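Local coordinates for fucolectin-related protein (Streptococcus pneumoniae, PDB 2WMF) that probably hydrolyses blood-group carbohydrate antigens of the host, as a glycoside hydrolase of family 98, at residues A[53-58]-A[294-299]; A[43-48]-A[502-507]; A[61-66]-A[72-77]; A[79-82]-A[88-91]; A[488-493]-A[512-517]. One frame throughout, in Å; residues are numbered along the deposited sequence.

Interaction 1. Residues A[53-58]-A[294-299]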
# COMPACT_ATOMS: atom_id res chain seq x y z
N LEU A 53 -24.27 9.72 1.00
CA LEU A 53 -23.12 8.75 0.89
C LEU A 53 -23.50 7.42 0.22
O LEU A 53 -24.60 6.90 0.39
CB LEU A 53 -22.46 8.46 2.27
CG LEU A 53 -21.87 9.65 3.03
CD1 LEU A 53 -21.49 9.18 4.44
CD2 LEU A 53 -20.65 10.24 2.31
N TRP A 54 -22.56 6.90 -0.56
CA TRP A 54 -22.72 5.66 -1.33
C TRP A 54 -22.42 4.45 -0.44
O TRP A 54 -21.88 4.58 0.67
CB TRP A 54 -21.82 5.73 -2.56
CG TRP A 54 -22.10 4.71 -3.63
CD1 TRP A 54 -21.22 3.80 -4.14
CD2 TRP A 54 -23.33 4.52 -4.34
NE1 TRP A 54 -21.82 3.05 -5.13
CE2 TRP A 54 -23.12 3.46 -5.26
CE3 TRP A 54 -24.58 5.12 -4.27
CZ2 TRP A 54 -24.12 3.00 -6.12
CZ3 TRP A 54 -25.59 4.65 -5.13
CH2 TRP A 54 -25.35 3.60 -6.02
N TRP A 55 -22.79 3.26 -0.91
CA TRP A 55 -22.47 1.98 -0.25
C TRP A 55 -23.11 1.80 1.13
O TRP A 55 -22.72 0.95 1.92
CB TRP A 55 -20.93 1.78 -0.21
CG TRP A 55 -20.38 1.30 -1.53
CD1 TRP A 55 -20.91 0.30 -2.30
CD2 TRP A 55 -19.28 1.83 -2.26
NE1 TRP A 55 -20.16 0.14 -3.44
CE2 TRP A 55 -19.17 1.10 -3.45
CE3 TRP A 55 -18.35 2.85 -2.02
CZ2 TRP A 55 -18.16 1.32 -4.37
CZ3 TRP A 55 -17.37 3.11 -2.97
CH2 TRP A 55 -17.28 2.33 -4.11
N GLY A 56 -24.17 2.58 1.40
CA GLY A 56 -24.92 2.42 2.63
C GLY A 56 -24.20 2.86 3.89
O GLY A 56 -24.62 2.53 4.99
N ASN A 57 -23.11 3.60 3.73
CA ASN A 57 -22.28 3.97 4.86
C ASN A 57 -22.66 5.32 5.44
O ASN A 57 -23.33 6.15 4.81
CB ASN A 57 -20.81 3.94 4.39
CG ASN A 57 -20.31 2.53 4.07
OD1 ASN A 57 -20.82 1.56 4.62
ND2 ASN A 57 -19.27 2.42 3.24
N THR A 58 -22.19 5.54 6.67
CA THR A 58 -22.28 6.85 7.34
C THR A 58 -20.90 7.28 7.86
O THR A 58 -20.05 6.45 8.08
CB THR A 58 -23.28 6.82 8.54
OG1 THR A 58 -22.84 5.93 9.60
CG2 THR A 58 -24.65 6.43 8.05
N CYS A 294 -11.10 -1.03 -3.99
CA CYS A 294 -12.46 -0.45 -3.91
C CYS A 294 -13.09 -0.73 -2.53
O CYS A 294 -13.17 -1.89 -2.09
CB CYS A 294 -13.33 -1.10 -4.96
SG CYS A 294 -15.09 -0.59 -4.91
N ALA A 295 -13.56 0.35 -1.89
CA ALA A 295 -14.01 0.38 -0.49
C ALA A 295 -15.15 -0.55 -0.18
O ALA A 295 -15.31 -0.97 0.96
CB ALA A 295 -14.39 1.82 -0.09
N ALA A 296 -15.92 -0.94 -1.21
CA ALA A 296 -16.94 -1.95 -0.99
C ALA A 296 -16.36 -3.26 -0.54
O ALA A 296 -17.04 -4.03 0.18
CB ALA A 296 -17.87 -2.16 -2.24
N TYR A 297 -15.15 -3.56 -1.02
CA TYR A 297 -14.39 -4.71 -0.58
C TYR A 297 -13.40 -4.39 0.53
O TYR A 297 -13.30 -5.12 1.50
CB TYR A 297 -13.60 -5.27 -1.76
CG TYR A 297 -12.76 -6.50 -1.45
CD1 TYR A 297 -13.30 -7.61 -0.84
CD2 TYR A 297 -11.41 -6.57 -1.84
CE1 TYR A 297 -12.57 -8.74 -0.63
CE2 TYR A 297 -10.67 -7.70 -1.64
CZ TYR A 297 -11.22 -8.79 -1.02
OH TYR A 297 -10.48 -9.96 -0.81
N THR A 298 -12.68 -3.30 0.37
CA THR A 298 -11.51 -2.99 1.22
C THR A 298 -11.88 -2.25 2.53
O THR A 298 -11.00 -2.10 3.38
CB THR A 298 -10.42 -2.18 0.46
OG1 THR A 298 -10.97 -0.99 -0.10
CG2 THR A 298 -9.81 -2.99 -0.69
N PHE A 299 -13.11 -1.78 2.69
CA PHE A 299 -13.48 -1.03 3.89
C PHE A 299 -14.78 -1.47 4.53
O PHE A 299 -14.77 -2.14 5.54
CB PHE A 299 -13.45 0.49 3.61
CG PHE A 299 -13.74 1.35 4.82
CD1 PHE A 299 -13.27 1.01 6.11
CD2 PHE A 299 -14.46 2.54 4.66
CE1 PHE A 299 -13.54 1.82 7.20
CE2 PHE A 299 -14.73 3.35 5.74
CZ PHE A 299 -14.26 2.99 7.02

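Interaction 2. Residues A[43-48]-A[502-507]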
# COMPACT_ATOMS: atom_id res chain seq x y z
N PRO A 43 -11.91 5.52 2.97
CA PRO A 43 -12.73 6.43 2.20
C PRO A 43 -14.25 6.25 2.24
O PRO A 43 -14.77 5.11 2.29
CB PRO A 43 -12.25 6.18 0.77
CG PRO A 43 -11.94 4.73 0.77
CD PRO A 43 -11.52 4.34 2.16
N LEU A 44 -14.93 7.40 2.22
CA LEU A 44 -16.39 7.50 1.96
C LEU A 44 -16.63 8.31 0.66
O LEU A 44 -15.84 9.17 0.25
CB LEU A 44 -17.06 8.23 3.15
CG LEU A 44 -17.07 7.48 4.49
CD1 LEU A 44 -17.52 8.45 5.65
CD2 LEU A 44 -17.90 6.12 4.50
N TYR A 45 -17.77 8.06 0.03
CA TYR A 45 -18.08 8.54 -1.32
C TYR A 45 -19.46 9.20 -1.35
O TYR A 45 -20.44 8.64 -0.83
CB TYR A 45 -18.02 7.39 -2.34
CG TYR A 45 -16.63 6.83 -2.40
CD1 TYR A 45 -15.71 7.29 -3.32
CD2 TYR A 45 -16.22 5.86 -1.51
CE1 TYR A 45 -14.41 6.79 -3.34
CE2 TYR A 45 -14.92 5.36 -1.51
CZ TYR A 45 -14.02 5.84 -2.43
OH TYR A 45 -12.72 5.34 -2.45
N GLY A 46 -19.54 10.38 -1.97
CA GLY A 46 -20.78 11.10 -2.11
C GLY A 46 -21.81 10.40 -2.96
O GLY A 46 -21.49 9.75 -3.94
N ASN A 47 -23.05 10.46 -2.52
CA ASN A 47 -24.22 10.11 -3.33
C ASN A 47 -24.99 11.40 -3.61
O ASN A 47 -25.11 12.26 -2.74
CB ASN A 47 -25.12 9.12 -2.57
CG ASN A 47 -26.13 8.39 -3.49
OD1 ASN A 47 -26.01 8.43 -4.71
ND2 ASN A 47 -27.11 7.72 -2.90
N ASP A 48 -25.56 11.52 -4.80
CA ASP A 48 -26.36 12.73 -5.15
C ASP A 48 -27.82 12.49 -4.76
O ASP A 48 -28.75 12.88 -5.49
CB ASP A 48 -26.20 13.06 -6.64
CG ASP A 48 -26.57 11.92 -7.57
OD1 ASP A 48 -26.77 10.76 -7.14
OD2 ASP A 48 -26.73 12.21 -8.77
N LYS A 502 -22.18 -0.71 -14.44
CA LYS A 502 -23.15 -0.39 -13.39
C LYS A 502 -22.49 0.14 -12.11
O LYS A 502 -23.16 0.20 -11.06
CB LYS A 502 -23.99 -1.62 -13.06
CG LYS A 502 -24.68 -2.27 -14.25
CD LYS A 502 -25.56 -1.32 -14.99
CE LYS A 502 -26.35 -2.04 -16.10
NZ LYS A 502 -26.96 -0.96 -16.95
N SER A 503 -21.21 0.51 -12.19
CA SER A 503 -20.57 1.28 -11.11
C SER A 503 -21.44 2.51 -10.81
O SER A 503 -21.97 3.15 -11.74
CB SER A 503 -19.18 1.79 -11.51
OG SER A 503 -18.25 0.76 -11.72
N TRP A 504 -21.64 2.82 -9.53
CA TRP A 504 -22.41 3.98 -9.12
C TRP A 504 -23.93 3.83 -9.41
O TRP A 504 -24.67 4.81 -9.25
CB TRP A 504 -21.87 5.33 -9.66
CG TRP A 504 -20.40 5.54 -9.48
CD1 TRP A 504 -19.49 5.67 -10.47
CD2 TRP A 504 -19.67 5.59 -8.25
NE1 TRP A 504 -18.25 5.82 -9.95
CE2 TRP A 504 -18.32 5.77 -8.59
CE3 TRP A 504 -20.03 5.54 -6.90
CZ2 TRP A 504 -17.29 5.88 -7.61
CZ3 TRP A 504 -19.02 5.67 -5.94
CH2 TRP A 504 -17.68 5.82 -6.30
N LYS A 505 -24.37 2.62 -9.73
CA LYS A 505 -25.79 2.30 -9.99
C LYS A 505 -26.31 1.19 -9.07
O LYS A 505 -25.56 0.62 -8.28
CB LYS A 505 -25.97 1.94 -11.48
CG LYS A 505 -25.53 3.04 -12.44
CD LYS A 505 -25.80 2.67 -13.89
CE LYS A 505 -25.61 3.83 -14.87
NZ LYS A 505 -24.26 4.51 -14.85
N LYS A 506 -27.61 0.88 -9.16
CA LYS A 506 -28.27 -0.05 -8.25
C LYS A 506 -27.61 -1.44 -8.18
O LYS A 506 -27.56 -2.06 -7.11
CB LYS A 506 -29.78 -0.20 -8.62
CG LYS A 506 -30.04 -0.85 -9.98
CD LYS A 506 -31.56 -0.99 -10.26
CE LYS A 506 -31.80 -2.07 -11.31
NZ LYS A 506 -32.82 -1.64 -12.28
N GLU A 507 -27.10 -1.93 -9.31
CA GLU A 507 -26.46 -3.25 -9.32
C GLU A 507 -25.25 -3.27 -8.38
O GLU A 507 -25.00 -4.29 -7.74
CB GLU A 507 -26.03 -3.67 -10.73
CG GLU A 507 -27.22 -3.96 -11.67
CD GLU A 507 -27.79 -2.73 -12.38
OE1 GLU A 507 -27.41 -1.53 -12.12
OE2 GLU A 507 -28.67 -3.00 -13.26

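Interaction 3. Residues A[61-66]-A[72-77]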
# COMPACT_ATOMS: atom_id res chain seq x y z
N GLY A 61 -20.43 5.72 11.30
CA GLY A 61 -20.10 4.31 11.15
C GLY A 61 -18.67 4.06 10.69
O GLY A 61 -18.04 3.08 11.12
N ALA A 62 -18.19 4.92 9.82
CA ALA A 62 -16.81 4.83 9.32
C ALA A 62 -15.83 4.96 10.49
O ALA A 62 -14.86 4.21 10.59
CB ALA A 62 -16.52 5.90 8.28
N TRP A 63 -16.04 5.96 11.36
CA TRP A 63 -15.11 6.15 12.48
C TRP A 63 -15.30 5.04 13.52
O TRP A 63 -14.32 4.55 14.10
CB TRP A 63 -15.28 7.55 13.05
CG TRP A 63 -14.15 8.00 13.92
CD1 TRP A 63 -14.27 8.46 15.19
CD2 TRP A 63 -12.78 8.15 13.56
NE1 TRP A 63 -13.03 8.85 15.67
CE2 TRP A 63 -12.10 8.66 14.68
CE3 TRP A 63 -12.05 7.88 12.40
CZ2 TRP A 63 -10.72 8.91 14.68
CZ3 TRP A 63 -10.68 8.10 12.40
CH2 TRP A 63 -10.03 8.61 13.53
N GLU A 64 -16.53 4.57 13.70
CA GLU A 64 -16.77 3.39 14.56
C GLU A 64 -16.00 2.15 14.08
O GLU A 64 -15.60 1.32 14.90
CB GLU A 64 -18.26 3.08 14.71
CG GLU A 64 -18.94 4.15 15.58
CD GLU A 64 -20.44 4.03 15.66
OE1 GLU A 64 -21.02 3.21 14.90
OE2 GLU A 64 -21.05 4.78 16.48
N ALA A 65 -15.77 2.06 12.78
CA ALA A 65 -15.08 0.91 12.19
C ALA A 65 -13.58 0.87 12.51
O ALA A 65 -12.93 -0.17 12.38
CB ALA A 65 -15.27 0.92 10.65
N ILE A 66 -13.02 2.02 12.91
CA ILE A 66 -11.58 2.15 13.12
C ILE A 66 -11.29 1.74 14.57
O ILE A 66 -11.83 2.38 15.54
CB ILE A 66 -11.07 3.58 12.89
CG1 ILE A 66 -11.50 4.15 11.52
CG2 ILE A 66 -9.55 3.63 13.11
CD1 ILE A 66 -11.14 3.32 10.27
N PRO A 72 -5.62 6.91 16.60
CA PRO A 72 -4.62 7.98 16.61
C PRO A 72 -3.79 8.13 15.33
O PRO A 72 -3.10 9.13 15.18
CB PRO A 72 -3.70 7.62 17.80
CG PRO A 72 -4.51 6.65 18.66
CD PRO A 72 -5.41 5.93 17.69
N TYR A 73 -3.88 7.11 14.45
CA TYR A 73 -3.10 6.99 13.23
C TYR A 73 -3.99 6.88 12.00
O TYR A 73 -3.58 6.33 10.99
CB TYR A 73 -2.20 5.75 13.35
CG TYR A 73 -1.35 5.75 14.59
CD1 TYR A 73 -0.25 6.57 14.69
CD2 TYR A 73 -1.70 4.96 15.67
CE1 TYR A 73 0.52 6.59 15.85
CE2 TYR A 73 -0.96 4.99 16.85
CZ TYR A 73 0.15 5.79 16.91
OH TYR A 73 0.93 5.83 18.10
N ALA A 74 -5.19 7.41 12.11
CA ALA A 74 -6.23 7.24 11.07
C ALA A 74 -6.98 8.53 10.72
O ALA A 74 -7.06 9.45 11.53
CB ALA A 74 -7.24 6.14 11.47
N ALA A 75 -7.59 8.54 9.54
CA ALA A 75 -8.46 9.59 9.10
C ALA A 75 -9.39 9.04 8.03
O ALA A 75 -9.12 7.99 7.44
CB ALA A 75 -7.68 10.77 8.56
N ILE A 76 -10.44 9.79 7.80
CA ILE A 76 -11.45 9.47 6.81
C ILE A 76 -11.31 10.36 5.57
O ILE A 76 -11.24 11.61 5.66
CB ILE A 76 -12.88 9.60 7.38
CG1 ILE A 76 -13.04 8.72 8.63
CG2 ILE A 76 -13.92 9.27 6.31
CD1 ILE A 76 -12.77 7.22 8.40
N GLU A 77 -11.25 9.72 4.41
CA GLU A 77 -11.21 10.44 3.12
C GLU A 77 -12.67 10.67 2.67
O GLU A 77 -13.51 9.78 2.81
CB GLU A 77 -10.48 9.61 2.05
CG GLU A 77 -10.81 10.08 0.61
CD GLU A 77 -10.34 9.16 -0.49
OE1 GLU A 77 -9.22 8.66 -0.41
OE2 GLU A 77 -11.09 8.98 -1.51

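Interaction 4. Residues A[79-82]-A[88-91]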
# COMPACT_ATOMS: atom_id res chain seq x y z
N HIS A 79 -14.69 11.69 -0.56
CA HIS A 79 -14.64 11.79 -2.01
C HIS A 79 -16.06 12.15 -2.52
O HIS A 79 -17.00 11.41 -2.27
CB HIS A 79 -14.20 10.44 -2.65
CG HIS A 79 -13.78 10.56 -4.09
ND1 HIS A 79 -14.44 11.37 -5.01
CD2 HIS A 79 -12.76 9.98 -4.76
CE1 HIS A 79 -13.81 11.28 -6.17
NE2 HIS A 79 -12.78 10.46 -6.05
N PRO A 80 -16.19 13.29 -3.20
CA PRO A 80 -17.54 13.72 -3.56
C PRO A 80 -18.24 12.79 -4.55
O PRO A 80 -19.46 12.74 -4.56
CB PRO A 80 -17.32 15.13 -4.14
CG PRO A 80 -15.88 15.12 -4.64
CD PRO A 80 -15.15 14.23 -3.66
N ALA A 81 -17.45 12.06 -5.34
CA ALA A 81 -18.00 10.93 -6.14
C ALA A 81 -19.26 11.33 -6.92
O ALA A 81 -19.17 12.20 -7.77
CB ALA A 81 -18.25 9.71 -5.23
N LYS A 82 -20.43 10.77 -6.59
CA LYS A 82 -21.64 10.97 -7.44
C LYS A 82 -22.22 12.39 -7.35
O LYS A 82 -23.05 12.77 -8.16
CB LYS A 82 -22.73 9.97 -7.11
CG LYS A 82 -22.36 8.51 -7.35
CD LYS A 82 -23.47 7.62 -6.89
CE LYS A 82 -24.68 7.69 -7.84
NZ LYS A 82 -25.80 6.84 -7.30
N SER A 88 -19.31 11.65 -12.53
CA SER A 88 -19.03 11.12 -11.18
C SER A 88 -17.51 11.07 -10.95
O SER A 88 -16.74 10.66 -11.82
CB SER A 88 -19.65 9.73 -10.99
OG SER A 88 -19.31 9.16 -9.73
N CYS A 89 -17.12 11.54 -9.77
CA CYS A 89 -15.74 11.56 -9.26
C CYS A 89 -14.84 12.63 -9.81
O CYS A 89 -13.68 12.72 -9.37
CB CYS A 89 -15.03 10.20 -9.36
SG CYS A 89 -15.80 8.87 -8.39
N ILE A 90 -15.32 13.45 -10.75
CA ILE A 90 -14.52 14.54 -11.33
C ILE A 90 -15.00 15.87 -10.74
O ILE A 90 -16.07 16.34 -11.10
CB ILE A 90 -14.55 14.54 -12.89
CG1 ILE A 90 -14.16 13.15 -13.42
CG2 ILE A 90 -13.62 15.62 -13.46
CD1 ILE A 90 -13.91 13.05 -14.94
N PRO A 91 -14.21 16.43 -9.79
CA PRO A 91 -14.70 17.48 -8.89
C PRO A 91 -14.67 18.91 -9.45
O PRO A 91 -13.98 19.83 -8.93
CB PRO A 91 -13.77 17.31 -7.66
CG PRO A 91 -12.48 16.96 -8.24
CD PRO A 91 -12.86 15.98 -9.38

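Interaction 5. Residues A[488-493]-A[512-517]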
# COMPACT_ATOMS: atom_id res chain seq x y z
N LYS A 488 -13.90 -16.97 -2.62
CA LYS A 488 -14.76 -16.05 -3.35
C LYS A 488 -15.77 -16.79 -4.24
O LYS A 488 -16.51 -16.16 -5.01
CB LYS A 488 -13.93 -15.12 -4.25
CG LYS A 488 -12.72 -14.37 -3.54
CD LYS A 488 -13.23 -13.55 -2.37
CE LYS A 488 -12.13 -12.75 -1.69
NZ LYS A 488 -10.96 -13.54 -1.21
N THR A 489 -15.78 -18.12 -4.17
CA THR A 489 -16.65 -18.93 -5.03
C THR A 489 -18.14 -18.56 -4.89
O THR A 489 -18.84 -18.40 -5.91
CB THR A 489 -16.45 -20.47 -4.74
OG1 THR A 489 -15.07 -20.83 -4.94
CG2 THR A 489 -17.34 -21.30 -5.66
N ALA A 490 -18.65 -18.40 -3.66
CA ALA A 490 -20.07 -18.07 -3.49
C ALA A 490 -20.46 -16.78 -4.24
O ALA A 490 -21.48 -16.72 -4.93
CB ALA A 490 -20.45 -17.98 -2.03
N MET A 491 -19.62 -15.75 -4.12
CA MET A 491 -19.93 -14.49 -4.74
C MET A 491 -19.97 -14.66 -6.27
O MET A 491 -20.87 -14.13 -6.97
CB MET A 491 -18.86 -13.45 -4.34
CG MET A 491 -19.05 -12.09 -5.00
SD MET A 491 -17.79 -10.91 -4.46
CE MET A 491 -16.31 -11.82 -4.98
N TRP A 492 -19.02 -15.44 -6.80
CA TRP A 492 -18.94 -15.66 -8.25
C TRP A 492 -20.06 -16.53 -8.78
O TRP A 492 -20.31 -16.50 -9.98
CB TRP A 492 -17.56 -16.21 -8.65
CG TRP A 492 -16.53 -15.11 -8.71
CD1 TRP A 492 -15.54 -14.84 -7.80
CD2 TRP A 492 -16.47 -14.07 -9.69
NE1 TRP A 492 -14.85 -13.71 -8.19
CE2 TRP A 492 -15.40 -13.23 -9.35
CE3 TRP A 492 -17.21 -13.79 -10.84
CZ2 TRP A 492 -15.08 -12.11 -10.09
CZ3 TRP A 492 -16.89 -12.69 -11.58
CH2 TRP A 492 -15.79 -11.87 -11.22
N ALA A 493 -20.72 -17.28 -7.89
CA ALA A 493 -21.85 -18.17 -8.26
C ALA A 493 -23.19 -17.46 -8.39
O ALA A 493 -24.14 -18.05 -8.91
CB ALA A 493 -21.92 -19.42 -7.30
N ALA A 512 -23.00 -4.70 -2.92
CA ALA A 512 -22.59 -4.16 -1.57
C ALA A 512 -23.51 -4.75 -0.46
O ALA A 512 -23.07 -5.08 0.65
CB ALA A 512 -22.63 -2.63 -1.56
N ASN A 513 -24.80 -4.87 -0.77
CA ASN A 513 -25.76 -5.41 0.17
C ASN A 513 -25.46 -6.89 0.44
O ASN A 513 -25.42 -7.35 1.59
CB ASN A 513 -27.20 -5.20 -0.38
CG ASN A 513 -27.66 -3.75 -0.36
OD1 ASN A 513 -27.13 -2.91 0.38
ND2 ASN A 513 -28.65 -3.45 -1.20
N TRP A 514 -25.19 -7.65 -0.64
CA TRP A 514 -24.83 -9.05 -0.51
C TRP A 514 -23.58 -9.18 0.36
O TRP A 514 -23.47 -10.07 1.23
CB TRP A 514 -24.61 -9.66 -1.92
CG TRP A 514 -24.36 -11.13 -1.86
CD1 TRP A 514 -25.31 -12.12 -1.90
CD2 TRP A 514 -23.10 -11.78 -1.69
NE1 TRP A 514 -24.73 -13.34 -1.78
CE2 TRP A 514 -23.37 -13.18 -1.65
CE3 TRP A 514 -21.76 -11.34 -1.59
CZ2 TRP A 514 -22.38 -14.12 -1.49
CZ3 TRP A 514 -20.78 -12.29 -1.41
CH2 TRP A 514 -21.09 -13.67 -1.37
N ILE A 515 -22.59 -8.33 0.10
CA ILE A 515 -21.35 -8.34 0.89
C ILE A 515 -21.66 -8.19 2.37
O ILE A 515 -21.11 -8.91 3.20
CB ILE A 515 -20.34 -7.24 0.37
CG1 ILE A 515 -19.67 -7.74 -0.93
CG2 ILE A 515 -19.28 -6.89 1.44
CD1 ILE A 515 -18.84 -6.62 -1.70
N SER A 516 -22.51 -7.24 2.70
CA SER A 516 -22.78 -6.96 4.13
C SER A 516 -23.49 -8.10 4.87
O SER A 516 -23.45 -8.15 6.10
CB SER A 516 -23.59 -5.67 4.30
OG SER A 516 -24.96 -5.83 3.90
N LYS A 517 -24.14 -9.00 4.11
CA LYS A 517 -24.88 -10.10 4.70
C LYS A 517 -24.27 -11.48 4.49
O LYS A 517 -24.72 -12.48 5.12
CB LYS A 517 -26.29 -10.09 4.15
CG LYS A 517 -27.06 -8.81 4.41
CD LYS A 517 -27.51 -8.75 5.86
CE LYS A 517 -28.37 -7.52 6.15
NZ LYS A 517 -27.73 -6.22 5.66

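Interaction 1. Residues A[53-58]-A[294-299]
The indole of W55 lies against the first turn of helix 295-298, and A296 is the residue that meets it most squarely. CB of A296 stands over one face of the ring, 3.5 Å from NE1 of W55, and its line to the centroid of the five-membered ring runs 23° off the normal, a CH-pi contact. C294 approaches the benzo end of the same indole obliquely: its SG is 3.7 Å from CZ2 of W55 and equally far from CH2, which makes a sulfur-aromatic contact. The opposite face of the W55 ring carries CD1 of its own neighbour W54, so the indole is sandwiched between its own loop and the helix. W54 and W55 belong to a type I' turn that runs to N57. The positive phi of W55 (65°) goes with this tight reversal in the loop between strand 39-45 and helix 59-64.

Away from this core the fit is slacker. A295 CB comes only to 4.3 Å from W55 CZ3, and the side chains of N57 and F299 approach the opposite segment without touching it. G56, at the crest of the turn, faces solvent. OD1 of N57 bonds to N of D303 and its ND2 to O of M300. At the start of the helix, O of C294 receives the N-H groups of Y297 and T298 from opposite faces of its carbonyl plane. Y45 meets the W55 ring edge-to-face, but across these two segments nothing but shape, dispersion and the CH-pi and sulfur-aromatic contacts sets how the indole sits against the helix.

Interaction 2. Residues A[43-48]-A[502-507]
The rings of Y45 and W504 meet at a slant, their planes 47° apart and their centroids separated by 5.9 Å, an arrangement that is neither a stack nor edge-to-face. CD1 of Y45 lies at the edge of the W504 indole, near its plane, 3.9 Å from CH2; seen from the tyrosine, that same CH2 arrives obliquely. CB of Y45 adds a looser touch, 4.1 Å from CZ3 of W504. W504 and W55, the latter edge-to-face, lie on one side of the tyrosine plane, and H79 meets the ring from the other. The indole of W504 likewise has W54 and W55 to one side of its plane, with S88 and C89 on the other.

Y45 ends strand 39-45, the first strand of the eight-stranded parallel (beta/alpha)8 barrel, whereas W504 belongs to the loop leading into helix 506-517 of the C-terminal family region. A type II turn from K502 to K505 presents the indole; it is closed by the bond from N of K505 to O of K502 (3.0 Å) and gives W504 a phi of 70°. The backbone of W504 is tied on both sides, its N to OE1 of E508 and its O to NZ of K82.

Interaction 3. Residues A[61-66]-A[72-77]
W63, whose indole packs on A74 and I76, has its carbonyl O bound by NZ of K71, which also bonds to O of I66 and makes a cation-pi contact with the W63 ring, tying the end of helix 59-64 to the short connection that follows. The connection leads directly into strand 74-79, so the contact closes the first beta-alpha-beta unit of the (beta/alpha)8 barrel, in which helix 59-64 lies between strand 39-45 and strand 74-79.

What holds the helix to the strand is apolar. A74 and I76 send their side chains toward the helix, while A75 between them points away, as expected along an extended strand. E77, next in the alternation, bonds through OE1 to N291 at the last barrel strand, consistent with that side of the strand facing the barrel interior. A62 on the helix and I66 just past it both point toward the strand. CB of A62 touches CD1 of I76 at 4.0 Å, and CG2 of I66 packs on CB of A74 at 3.8 Å. L44 of the neighbouring strand also touches A62 and I76, and F309 covers I66.

W63 starts from the flank of the helix. With CG anti to the backbone N (chi1 -164°), its indole extends across to the strand and meets I76 obliquely, CE3 lying 4.0 Å from CG1 of I76. I113 and P114 adjoin the same indole. Farther along, the ring turns its edge to the A74-A75 peptide: O of A74 lies near the ring plane, 3.7 Å from CH2 of W63.

Interaction 4. Residues A[79-82]-A[88-91]
One hydrogen bond joins the backbones of A81 and C89: N of C89 donates to O of A81 over 2.9 Å, nearly straight at 165°, although the donor stands well above the carbonyl plane. CA of S88 touches the same oxygen in a CA-H...O contact. Within 79-82, N of A81 gives its hydrogen to ND1 of H79 at 3.1 Å, a bond that bends to 141° and comes in tilted from the imidazole plane; it helps to fix the rotation of the ring. The K82 chain, bent at chi3 (72°), leads away from S88, and its NZ bonds to OD1 of N47 and O of W504.

Ring contacts form the second group. C89 SG sits obliquely to the imidazole, 4.3 Å from the centroid of the H79 ring. CE1 of H79 also meets CB of C89 at 3.6 Å. O of C89 lies at the ring edge, in plane, 3.5 Å from CE1 of H79; this carbonyl is buried without a hydrogen-bonding partner, and the polarised C-H facing it may compensate in part.

The remaining contacts are apolar or mixed. CB of A81 touches SG of C89, CG of P80 rests on CB of P91 at 4.3 Å, and OG of S88 packs beside the A81-K82 peptide and CG of K82. Y101, on helix 95-111, touches both prolines.

H79 ends strand 74-79, so this is a loop folded back on itself at the C-terminal end of a barrel strand, the end that carries the active site in (beta/alpha)8 glycoside hydrolases.

Interaction 5. Residues A[488-493]-A[512-517]
W514 and M491 carry the contact between two helices, the six-membered part of the indole lying on the backbone side of the methionine. CB of M491 is 3.7 Å from CZ3 of W514, and CA of M491 comes equally close, 3.7 Å, to CH2. CA meets the ring obliquely. A490 joins at the margin, its CB 4.3 Å from CZ2 of W514.

The torsions explain why the indole reaches and the thioether does not. CG of W514 is anti to the backbone N (chi1 -175°), which carries the ring toward the other helix. Extended through its first two torsions, M491 carries SD away from the indole, and its side chain touches S269; the bend at chi3 turns only CE.

Farther out, polar bonds hold each helix in place. O of M491 accepts from NH1 of R265, and the neighbouring K488 forms a salt bridge to OE1 of E272. On the second helix, OG of S516 donates to O of N513 at 2.8 Å, and ND2 of N302 bonds to both OG of S516 and OD1 of N513. The short helix 489-493, which follows strand 477-482, thus packs on the C-terminal half of helix 506-517, whose I515 and S516 in turn lie against strand 300-301.

In the fold
Along the chain, interactions 3 and 4 follow in series and, like interaction 1, nest within the loop closed by interaction 2; interaction 5 opens after interaction 1 has closed and alternates with interaction 2. Strands 39-45 and 74-79, neighbours in the (beta/alpha)8 barrel, connect interactions 2, 3 and 4. The centres of interactions 1 and 2 are about 9 Å apart, as are those of 2 and 4, and W54, Y45, W504, K82 and C89 knit them into one cluster. Interaction 5 lies about 14 Å from interaction 1, centre to centre, and shares helix 506-517 with interaction 2. Segments from the C-terminal family region thus pack onto loops of the (beta/alpha)8 barrel of the catalytic module.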